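Local coordinates for 2-hydroxyisobutyryl-CoA synthetase (Aquincola tertiaricarbonis, PDB 6HDY), which is an acyl-CoA synthetase of the ANL superfamily, with an AMP-binding domain and a smaller C-terminal domain, at residues Ala217-Ser223 and Cys246-Glu252; Ser203-Val207 and Tyr224-Leu228. All blocks are in the same frame, centred on the assembly; numbering follows the deposited sequence.

Contact 1. Residues Ala217-Ser223 and Cys246-Glu252. With 8LQ ([[(2~{R},3~{S},4~{R},5~{R})-5-(6-aminopurin-9-yl)-3,4-bis(oxidanyl)oxolan-2-yl]methoxy-oxidanyl-phosphoryl] (3~{S})-3-oxidanylbutanoate), chain C; 3HL ((3S)-3-hydroxybutanoic acid), chain B.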
ATOM      1  N   ALA A 217       1.439 -12.157  14.134  1.00 37.27           N
ATOM      2  CA  ALA A 217       0.264 -12.294  13.285  1.00 35.05           C
ATOM      3  C   ALA A 217       0.501 -11.922  11.825  1.00 36.41           C
ATOM      4  O   ALA A 217       1.367 -11.105  11.511  1.00 35.72           O
ATOM      5  CB  ALA A 217      -0.913 -11.518  13.865  1.00 35.27           C
ATOM      6  N   PHE A 218      -0.246 -12.584  10.929  1.00 31.92           N
ATOM      7  CA  PHE A 218      -0.162 -12.384   9.479  1.00 30.23           C
ATOM      8  C   PHE A 218      -1.537 -12.184   8.928  1.00 32.70           C
ATOM      9  O   PHE A 218      -2.427 -12.958   9.259  1.00 34.39           O
ATOM     10  CB  PHE A 218       0.455 -13.614   8.785  1.00 31.63           C
ATOM     11  CG  PHE A 218       0.541 -13.544   7.272  1.00 31.74           C
ATOM     12  CD1 PHE A 218      -0.525 -13.953   6.477  1.00 32.68           C
ATOM     13  CD2 PHE A 218       1.701 -13.107   6.647  1.00 32.75           C
ATOM     14  CE1 PHE A 218      -0.441 -13.894   5.094  1.00 33.46           C
ATOM     15  CE2 PHE A 218       1.792 -13.073   5.261  1.00 34.20           C
ATOM     16  CZ  PHE A 218       0.718 -13.455   4.494  1.00 33.00           C
ATOM     17  N   TYR A 219      -1.694 -11.201   8.021  1.00 27.40           N
ATOM     18  CA  TYR A 219      -2.938 -10.971   7.307  1.00 26.13           C
ATOM     19  C   TYR A 219      -2.719 -11.025   5.800  1.00 29.92           C
ATOM     20  O   TYR A 219      -1.775 -10.412   5.285  1.00 29.93           O
ATOM     21  CB  TYR A 219      -3.603  -9.614   7.696  1.00 26.84           C
ATOM     22  CG  TYR A 219      -4.787  -9.274   6.804  1.00 26.84           C
ATOM     23  CD1 TYR A 219      -6.060  -9.768   7.080  1.00 29.10           C
ATOM     24  CD2 TYR A 219      -4.617  -8.528   5.640  1.00 27.46           C
ATOM     25  CE1 TYR A 219      -7.143  -9.490   6.243  1.00 28.74           C
ATOM     26  CE2 TYR A 219      -5.685  -8.266   4.782  1.00 27.75           C
ATOM     27  CZ  TYR A 219      -6.945  -8.743   5.091  1.00 32.48           C
ATOM     28  OH  TYR A 219      -7.969  -8.516   4.213  1.00 29.01           O
ATOM     29  N   GLY A 220      -3.660 -11.671   5.104  1.00 26.67           N
ATOM     30  CA  GLY A 220      -3.735 -11.684   3.649  1.00 25.60           C
ATOM     31  C   GLY A 220      -4.841 -12.598   3.181  1.00 29.69           C
ATOM     32  O   GLY A 220      -5.786 -12.843   3.933  1.00 28.65           O
ATOM     33  N   THR A 221      -4.701 -13.153   1.961  1.00 27.07           N
ATOM     34  CA  THR A 221      -5.658 -14.142   1.428  1.00 28.29           C
ATOM     35  C   THR A 221      -5.173 -15.548   1.763  1.00 34.16           C
ATOM     36  O   THR A 221      -3.949 -15.751   1.857  1.00 34.10           O
ATOM     37  CB  THR A 221      -5.894 -14.019  -0.098  1.00 32.84           C
ATOM     38  OG1 THR A 221      -4.681 -14.299  -0.812  1.00 31.25           O
ATOM     39  CG2 THR A 221      -6.530 -12.668  -0.518  1.00 24.90           C
ATOM     40  N   PRO A 222      -6.093 -16.540   1.931  1.00 30.64           N
ATOM     41  CA  PRO A 222      -5.634 -17.924   2.181  1.00 32.04           C
ATOM     42  C   PRO A 222      -4.729 -18.448   1.066  1.00 37.87           C
ATOM     43  O   PRO A 222      -3.819 -19.211   1.355  1.00 38.82           O
ATOM     44  CB  PRO A 222      -6.936 -18.728   2.297  1.00 34.14           C
ATOM     45  CG  PRO A 222      -8.020 -17.711   2.509  1.00 36.33           C
ATOM     46  CD  PRO A 222      -7.565 -16.471   1.829  1.00 31.21           C
ATOM     47  N   SER A 223      -4.959 -17.998  -0.198  1.00 35.95           N
ATOM     48  CA  SER A 223      -4.163 -18.334  -1.392  1.00 37.43           C
ATOM     49  C   SER A 223      -2.734 -17.838  -1.233  1.00 40.42           C
ATOM     50  O   SER A 223      -1.804 -18.584  -1.530  1.00 41.11           O
ATOM     51  CB  SER A 223      -4.753 -17.694  -2.647  1.00 40.56           C
ATOM     52  OG  SER A 223      -5.957 -18.337  -3.005  1.00 48.09           O
ATOM     53  N   CYS A 246      -0.629 -16.786  14.716  1.00 40.89           N
ATOM     54  CA  CYS A 246      -1.809 -16.845  13.878  1.00 39.89           C
ATOM     55  C   CYS A 246      -1.647 -16.134  12.554  1.00 41.09           C
ATOM     56  O   CYS A 246      -0.745 -15.316  12.361  1.00 37.48           O
ATOM     57  CB  CYS A 246      -3.054 -16.363  14.623  1.00 39.97           C
ATOM     58  SG  CYS A 246      -3.339 -14.580  14.529  1.00 41.94           S
ATOM     59  N   LEU A 247      -2.542 -16.506  11.636  1.00 37.42           N
ATOM     60  CA  LEU A 247      -2.723 -15.958  10.304  1.00 34.72           C
ATOM     61  C   LEU A 247      -4.234 -15.748  10.216  1.00 35.62           C
ATOM     62  O   LEU A 247      -4.985 -16.640  10.603  1.00 36.32           O
ATOM     63  CB  LEU A 247      -2.250 -16.941   9.213  1.00 34.94           C
ATOM     64  CG  LEU A 247      -0.777 -17.348   9.245  1.00 40.28           C
ATOM     65  CD1 LEU A 247      -0.610 -18.698   9.953  1.00 41.79           C
ATOM     66  CD2 LEU A 247      -0.202 -17.432   7.825  1.00 41.93           C
ATOM     67  N   PHE A 248      -4.673 -14.562   9.797  1.00 29.99           N
ATOM     68  CA  PHE A 248      -6.100 -14.257   9.686  1.00 30.06           C
ATOM     69  C   PHE A 248      -6.383 -13.757   8.297  1.00 32.46           C
ATOM     70  O   PHE A 248      -5.627 -12.958   7.774  1.00 32.73           O
ATOM     71  CB  PHE A 248      -6.617 -13.354  10.812  1.00 31.59           C
ATOM     72  CG  PHE A 248      -6.196 -11.899  10.822  1.00 31.90           C
ATOM     73  CD1 PHE A 248      -4.924 -11.529  11.250  1.00 34.04           C
ATOM     74  CD2 PHE A 248      -7.123 -10.888  10.556  1.00 32.27           C
ATOM     75  CE1 PHE A 248      -4.560 -10.177  11.319  1.00 33.98           C
ATOM     76  CE2 PHE A 248      -6.759  -9.539  10.631  1.00 33.87           C
ATOM     77  CZ  PHE A 248      -5.474  -9.196  10.983  1.00 32.24           C
ATOM     78  N   PHE A 249      -7.382 -14.328   7.656  1.00 29.03           N
ATOM     79  CA  PHE A 249      -7.628 -14.093   6.237  1.00 28.72           C
ATOM     80  C   PHE A 249      -9.027 -13.647   5.909  1.00 32.29           C
ATOM     81  O   PHE A 249     -10.004 -14.048   6.561  1.00 32.87           O
ATOM     82  CB  PHE A 249      -7.359 -15.412   5.427  1.00 31.13           C
ATOM     83  CG  PHE A 249      -6.071 -16.180   5.681  1.00 33.24           C
ATOM     84  CD1 PHE A 249      -4.829 -15.608   5.401  1.00 33.84           C
ATOM     85  CD2 PHE A 249      -6.104 -17.505   6.129  1.00 36.04           C
ATOM     86  CE1 PHE A 249      -3.650 -16.328   5.612  1.00 35.38           C
ATOM     87  CE2 PHE A 249      -4.918 -18.221   6.341  1.00 37.80           C
ATOM     88  CZ  PHE A 249      -3.703 -17.639   6.063  1.00 34.73           C
ATOM     89  N   SER A 250      -9.115 -12.908   4.805  1.00 28.20           N
ATOM     90  CA  SER A 250     -10.360 -12.466   4.185  1.00 28.11           C
ATOM     91  C   SER A 250     -10.135 -12.371   2.676  1.00 32.44           C
ATOM     92  O   SER A 250      -8.989 -12.435   2.216  1.00 31.94           O
ATOM     93  CB  SER A 250     -10.812 -11.130   4.770  1.00 27.79           C
ATOM     94  OG  SER A 250     -10.077 -10.068   4.200  1.00 31.96           O
ATOM     95  N   GLY A 251     -11.222 -12.264   1.919  1.00 30.18           N
ATOM     96  CA  GLY A 251     -11.127 -12.065   0.482  1.00 29.60           C
ATOM     97  C   GLY A 251     -11.711 -13.151  -0.380  1.00 36.46           C
ATOM     98  O   GLY A 251     -12.120 -12.875  -1.506  1.00 37.58           O
ATOM     99  N   GLU A 252     -11.759 -14.391   0.138  1.00 32.27           N
ATOM    100  CA  GLU A 252     -12.203 -15.569  -0.612  1.00 32.64           C
ATOM    101  C   GLU A 252     -12.319 -16.759   0.347  1.00 36.78           C
ATOM    102  O   GLU A 252     -11.704 -16.714   1.406  1.00 36.27           O
ATOM    103  CB  GLU A 252     -11.137 -15.921  -1.690  1.00 34.07           C
ATOM    104  CG  GLU A 252      -9.727 -16.035  -1.113  1.00 34.34           C
ATOM    105  CD  GLU A 252      -8.660 -16.656  -1.984  1.00 37.91           C
ATOM    106  OE1 GLU A 252      -8.876 -16.787  -3.205  1.00 42.23           O
ATOM    107  OE2 GLU A 252      -7.586 -16.988  -1.445  1.00 39.75           O
TER
HETATM  108  N9  8LQ C 502     -15.136 -13.231   0.459  1.00 38.02           N
HETATM  109  C8  8LQ C 502     -14.544 -12.286   1.208  1.00 39.25           C
HETATM  110  N7  8LQ C 502     -14.179 -12.827   2.365  1.00 39.26           N
HETATM  111  C5  8LQ C 502     -14.565 -14.114   2.353  1.00 39.51           C
HETATM  112  C6  8LQ C 502     -14.412 -15.137   3.222  1.00 36.41           C
HETATM  113  N6  8LQ C 502     -13.818 -14.895   4.380  1.00 30.16           N
HETATM  114  N1  8LQ C 502     -14.878 -16.372   2.954  1.00 38.77           N
HETATM  115  C2  8LQ C 502     -15.506 -16.642   1.736  1.00 35.87           C
HETATM  116  N3  8LQ C 502     -15.588 -15.597   0.829  1.00 36.00           N
HETATM  117  C4  8LQ C 502     -15.151 -14.359   1.163  1.00 38.60           C
HETATM  118  CAA 8LQ C 502     -12.307  -6.379   1.861  0.50 17.86           C
HETATM  119  CAZ 8LQ C 502     -12.366  -7.834   2.399  0.50 21.54           C
HETATM  120  OAE 8LQ C 502     -11.144  -8.503   2.103  0.50 17.92           O
HETATM  121  CAL 8LQ C 502     -13.527  -8.642   1.788  0.50 28.86           C
HETATM  122  CAS 8LQ C 502     -13.450  -8.634   0.256  0.50 38.33           C
HETATM  123  OAC 8LQ C 502     -12.657  -9.370  -0.323  0.50 40.65           O
HETATM  124  OAQ 8LQ C 502     -14.256  -7.702  -0.371  1.00 43.29           O
HETATM  125  PBC 8LQ C 502     -14.547  -7.719  -1.944  1.00 41.42           P
HETATM  126  OAH 8LQ C 502     -13.134  -7.447  -2.614  1.00 41.96           O
HETATM  127  OAD 8LQ C 502     -15.574  -6.748  -2.360  1.00 50.88           O
HETATM  128  O5' 8LQ C 502     -15.049  -9.190  -2.230  1.00 37.90           O
HETATM  129  C5' 8LQ C 502     -16.140  -9.659  -1.441  1.00 34.53           C
HETATM  130  C4' 8LQ C 502     -16.461 -11.082  -1.820  1.00 32.16           C
HETATM  131  O4' 8LQ C 502     -15.293 -11.915  -1.591  1.00 31.98           O
HETATM  132  C3' 8LQ C 502     -17.480 -11.562  -0.878  1.00 32.79           C
HETATM  133  O3' 8LQ C 502     -18.811 -11.201  -1.346  1.00 32.30           O
HETATM  134  C2' 8LQ C 502     -17.228 -13.070  -0.922  1.00 34.30           C
HETATM  135  O2' 8LQ C 502     -17.737 -13.670  -2.179  1.00 35.31           O
HETATM  136  C1' 8LQ C 502     -15.717 -13.111  -0.919  1.00 31.59           C
HETATM  137  CA  3HL B 501     -13.034  -8.249   1.043  0.50 32.78           C
HETATM  138  CB  3HL B 501     -13.104  -6.707   1.130  0.50 30.99           C
HETATM  139  OG1 3HL B 501     -13.118  -6.215   2.466  0.50 33.96           O
HETATM  140  CG2 3HL B 501     -11.939  -6.058   0.447  0.50 26.64           C
HETATM  141  C   3HL B 501     -12.947  -8.810   2.441  0.50 31.86           C
HETATM  142  OA  3HL B 501     -11.945  -8.594   3.108  0.50 33.11           O
HETATM  143  OB  3HL B 501     -14.092  -9.357   2.923  0.50 31.99           O
HETATM  144  O   HOH W   1      -7.272 -10.053   1.783  1.00 28.44           O

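Contact 2. Residues Ser203-Val207 and Tyr224-Leu228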
ATOM      1  N   SER A 203       7.459 -11.433  -2.617  1.00 36.58           N
ATOM      2  CA  SER A 203       7.322 -12.668  -1.840  1.00 36.76           C
ATOM      3  C   SER A 203       8.661 -13.231  -1.393  1.00 42.10           C
ATOM      4  O   SER A 203       8.786 -13.690  -0.251  1.00 41.23           O
ATOM      5  CB  SER A 203       6.541 -13.709  -2.635  1.00 42.59           C
ATOM      6  OG  SER A 203       5.369 -13.119  -3.171  1.00 52.55           O
ATOM      7  N   ALA A 204       9.673 -13.167  -2.278  1.00 40.78           N
ATOM      8  CA  ALA A 204      11.019 -13.645  -1.948  1.00 42.16           C
ATOM      9  C   ALA A 204      11.599 -12.769  -0.844  1.00 44.49           C
ATOM     10  O   ALA A 204      12.205 -13.287   0.080  1.00 45.02           O
ATOM     11  CB  ALA A 204      11.916 -13.627  -3.184  1.00 44.36           C
ATOM     12  N   ARG A 205      11.342 -11.457  -0.896  1.00 40.61           N
ATOM     13  CA  ARG A 205      11.823 -10.532   0.126  1.00 38.84           C
ATOM     14  C   ARG A 205      11.045 -10.659   1.439  1.00 40.22           C
ATOM     15  O   ARG A 205      11.649 -10.616   2.508  1.00 40.21           O
ATOM     16  CB  ARG A 205      11.858  -9.107  -0.413  1.00 37.23           C
ATOM     17  CG  ARG A 205      13.064  -8.880  -1.327  1.00 52.59           C
ATOM     18  CD  ARG A 205      13.320  -7.424  -1.698  1.00 67.08           C
ATOM     19  NE  ARG A 205      12.217  -6.859  -2.475  1.00 67.65           N
ATOM     20  CZ  ARG A 205      11.185  -6.223  -1.935  1.00 72.54           C
ATOM     21  NH1 ARG A 205      10.208  -5.762  -2.707  1.00 48.16           N
ATOM     22  NH2 ARG A 205      11.116  -6.051  -0.620  1.00 58.90           N
ATOM     23  N   LEU A 206       9.727 -10.895   1.354  1.00 35.75           N
ATOM     24  CA  LEU A 206       8.851 -11.068   2.510  1.00 33.57           C
ATOM     25  C   LEU A 206       9.266 -12.206   3.405  1.00 38.49           C
ATOM     26  O   LEU A 206       9.281 -12.033   4.613  1.00 39.07           O
ATOM     27  CB  LEU A 206       7.376 -11.247   2.088  1.00 31.84           C
ATOM     28  CG  LEU A 206       6.319 -11.345   3.237  1.00 33.34           C
ATOM     29  CD1 LEU A 206       6.495 -10.196   4.288  1.00 30.18           C
ATOM     30  CD2 LEU A 206       4.905 -11.273   2.656  1.00 34.92           C
ATOM     31  N   VAL A 207       9.555 -13.379   2.830  1.00 37.03           N
ATOM     32  CA  VAL A 207       9.955 -14.556   3.602  1.00 37.29           C
ATOM     33  C   VAL A 207      11.209 -14.243   4.437  1.00 40.88           C
ATOM     34  O   VAL A 207      11.244 -14.612   5.614  1.00 41.53           O
ATOM     35  CB  VAL A 207      10.058 -15.873   2.773  1.00 41.26           C
ATOM     36  CG1 VAL A 207       8.683 -16.285   2.258  1.00 40.00           C
ATOM     37  CG2 VAL A 207      11.060 -15.763   1.622  1.00 41.65           C
ATOM     38  N   TYR A 224      -2.565 -16.576  -0.803  1.00 35.09           N
ATOM     39  CA  TYR A 224      -1.237 -16.007  -0.608  1.00 34.49           C
ATOM     40  C   TYR A 224      -0.418 -16.756   0.427  1.00 38.59           C
ATOM     41  O   TYR A 224       0.754 -17.026   0.170  1.00 39.85           O
ATOM     42  CB  TYR A 224      -1.261 -14.508  -0.295  1.00 34.08           C
ATOM     43  CG  TYR A 224       0.124 -13.901  -0.387  1.00 35.43           C
ATOM     44  CD1 TYR A 224       1.037 -14.339  -1.347  1.00 38.17           C
ATOM     45  CD2 TYR A 224       0.515 -12.877   0.460  1.00 34.65           C
ATOM     46  CE1 TYR A 224       2.298 -13.763  -1.462  1.00 38.74           C
ATOM     47  CE2 TYR A 224       1.787 -12.311   0.370  1.00 35.43           C
ATOM     48  CZ  TYR A 224       2.672 -12.756  -0.594  1.00 39.28           C
ATOM     49  OH  TYR A 224       3.919 -12.200  -0.707  1.00 37.76           O
ATOM     50  N   ALA A 225      -1.017 -17.096   1.580  1.00 34.04           N
ATOM     51  CA  ALA A 225      -0.337 -17.879   2.611  1.00 35.43           C
ATOM     52  C   ALA A 225       0.248 -19.212   2.017  1.00 39.80           C
ATOM     53  O   ALA A 225       1.408 -19.533   2.264  1.00 39.58           O
ATOM     54  CB  ALA A 225      -1.306 -18.180   3.731  1.00 36.21           C
ATOM     55  N   ILE A 226      -0.523 -19.920   1.175  1.00 36.88           N
ATOM     56  CA  ILE A 226      -0.061 -21.143   0.522  1.00 39.74           C
ATOM     57  C   ILE A 226       1.122 -20.827  -0.399  1.00 45.13           C
ATOM     58  O   ILE A 226       2.151 -21.508  -0.307  1.00 45.28           O
ATOM     59  CB  ILE A 226      -1.206 -21.945  -0.193  1.00 43.97           C
ATOM     60  CG1 ILE A 226      -2.101 -22.658   0.843  1.00 45.15           C
ATOM     61  CG2 ILE A 226      -0.643 -23.003  -1.183  1.00 44.49           C
ATOM     62  CD1 ILE A 226      -3.547 -22.558   0.540  1.00 52.20           C
ATOM     63  N   HIS A 227       0.988 -19.788  -1.260  1.00 41.75           N
ATOM     64  CA  HIS A 227       2.040 -19.406  -2.205  1.00 43.36           C
ATOM     65  C   HIS A 227       3.339 -19.014  -1.505  1.00 47.81           C
ATOM     66  O   HIS A 227       4.425 -19.411  -1.943  1.00 48.63           O
ATOM     67  CB  HIS A 227       1.559 -18.323  -3.179  1.00 44.00           C
ATOM     68  CG  HIS A 227       2.641 -17.762  -4.060  1.00 48.49           C
ATOM     69  ND1 HIS A 227       3.491 -18.589  -4.781  1.00 52.39           N
ATOM     70  CD2 HIS A 227       2.969 -16.470  -4.312  1.00 49.91           C
ATOM     71  CE1 HIS A 227       4.297 -17.780  -5.450  1.00 52.17           C
ATOM     72  NE2 HIS A 227       4.033 -16.498  -5.194  1.00 50.99           N
ATOM     73  N   LEU A 228       3.214 -18.274  -0.396  1.00 43.42           N
ATOM     74  CA  LEU A 228       4.328 -17.819   0.425  1.00 43.06           C
ATOM     75  C   LEU A 228       5.139 -18.976   1.046  1.00 48.38           C
ATOM     76  O   LEU A 228       6.364 -18.854   1.143  1.00 49.60           O
ATOM     77  CB  LEU A 228       3.816 -16.822   1.487  1.00 41.59           C
ATOM     78  CG  LEU A 228       4.807 -15.813   2.035  1.00 45.66           C
ATOM     79  CD1 LEU A 228       5.384 -14.941   0.926  1.00 45.93           C
ATOM     80  CD2 LEU A 228       4.152 -14.966   3.100  1.00 45.32           C
TER
HETATM   81  O   HOH W   2       4.159 -13.740  -5.464  1.00 46.91           O

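Contact 1. Residues Ala217-Ser223 and Cys246-Glu252
Y219 swings CG anti to its backbone N (chi1 171°), while F248 holds CG between its backbone N and carbonyl carbon (chi1 71°). These torsions bring the two rings together on one side of the sheet. The ring planes are inclined by 55°, neither stacked nor edge-to-face. Y219 CB lies over the F248 ring, 4.0 Å from its centroid. Y219 CD1 stands over the rim of that ring, 3.6 Å from F248 CE2. The phenol runs on to S250, with Y219 OH hydrogen-bonded to S250 OG at 2.6 Å. A water ties Y219 OH to S250 O. Y219, which also belongs to the 8LQ pocket, thus positions S250 beside the ligand. 8LQ and 3HL overlap and are alternative occupants of one site. S250 OG approaches OAE of 8LQ at 2.8 Å or, in the alternative, OA of 3HL.

F218, L247 and F249 fill the other side of the sheet. P222 CA sits over the centre of the F249 ring, 3.9 Å from its centroid, and G220 O lies at the ring edge in plane. E252 OE2 accepts two bonds at the start of helix 222-234. S223 OG reaches its syn lone pair at 2.6 Å, and S223 N binds it at 3.1 Å. E252 OE1 takes A467 N. T221 is the N-cap, with OG1 bonded to Y224 N and F465 O.

In the backbone, F248 N bonds F218 O at 2.8 Å. The two strands are parallel neighbours in a beta-alpha-beta unit, with strands 165-168 and 271-274 flanking them. Helices 222-234 and 258-268 cover the F249 side.

Contact 2. Residues Ser203-Val207 and Tyr224-Leu228
S203 OG and Y224 OH share a hydrogen bond of 3.0 Å between two helices. S203 OG lies at the edge of the Y224 ring, in its plane. Y224 reaches across because its CG is anti to the backbone N (chi1 -168°). A water continues the polar link. It sits 2.7 Å from S203 OG and 2.8 Å from H227 NE2, in the plane of the imidazole. A sulfate ion, probably from the crystallisation liquor, lies about 4 Å from the S203 side chain.

An apolar patch adjoins these groups. L206 CD2 packs 4.0 Å from Y224 CE2 and 3.8 Å from L228 CD2. L228 CD1 packs 3.8 Å from V207 CG1 and also touches S203 CB, one turn earlier in the helix. The V207 and L228 side chains lie alongside each other, pointing opposite ways.

Further out, F195 packs on L206, and F218 lies against Y224. The short helix segments cross at -79°. Such packing joins adjacent helices of an alpha/beta fold: helix 202-213 leads into strand 217-220, and helix 222-234 leads away from it.

The centres of contacts 1 and 2 lie 12 Å apart, and all four segments lie in the AMP-binding part of the chain. Their segments alternate in sequence: 203-207, 217-223, 224-228, 246-252. Helix 222-234 belongs to both contacts: its first two residues lie in contact 1 and the next five in contact 2. The two also touch directly. F249 CZ packs 3.4 Å from A225 CB, and F218 CE2 lies 3.7 Å from L228 CD2. Contact 1 thus forms part of the central parallel sheet and carries pocket residues at its C-terminal strand ends. Contact 2 joins two helices beside that sheet, of which helix 222-234 packs on strand 217-220.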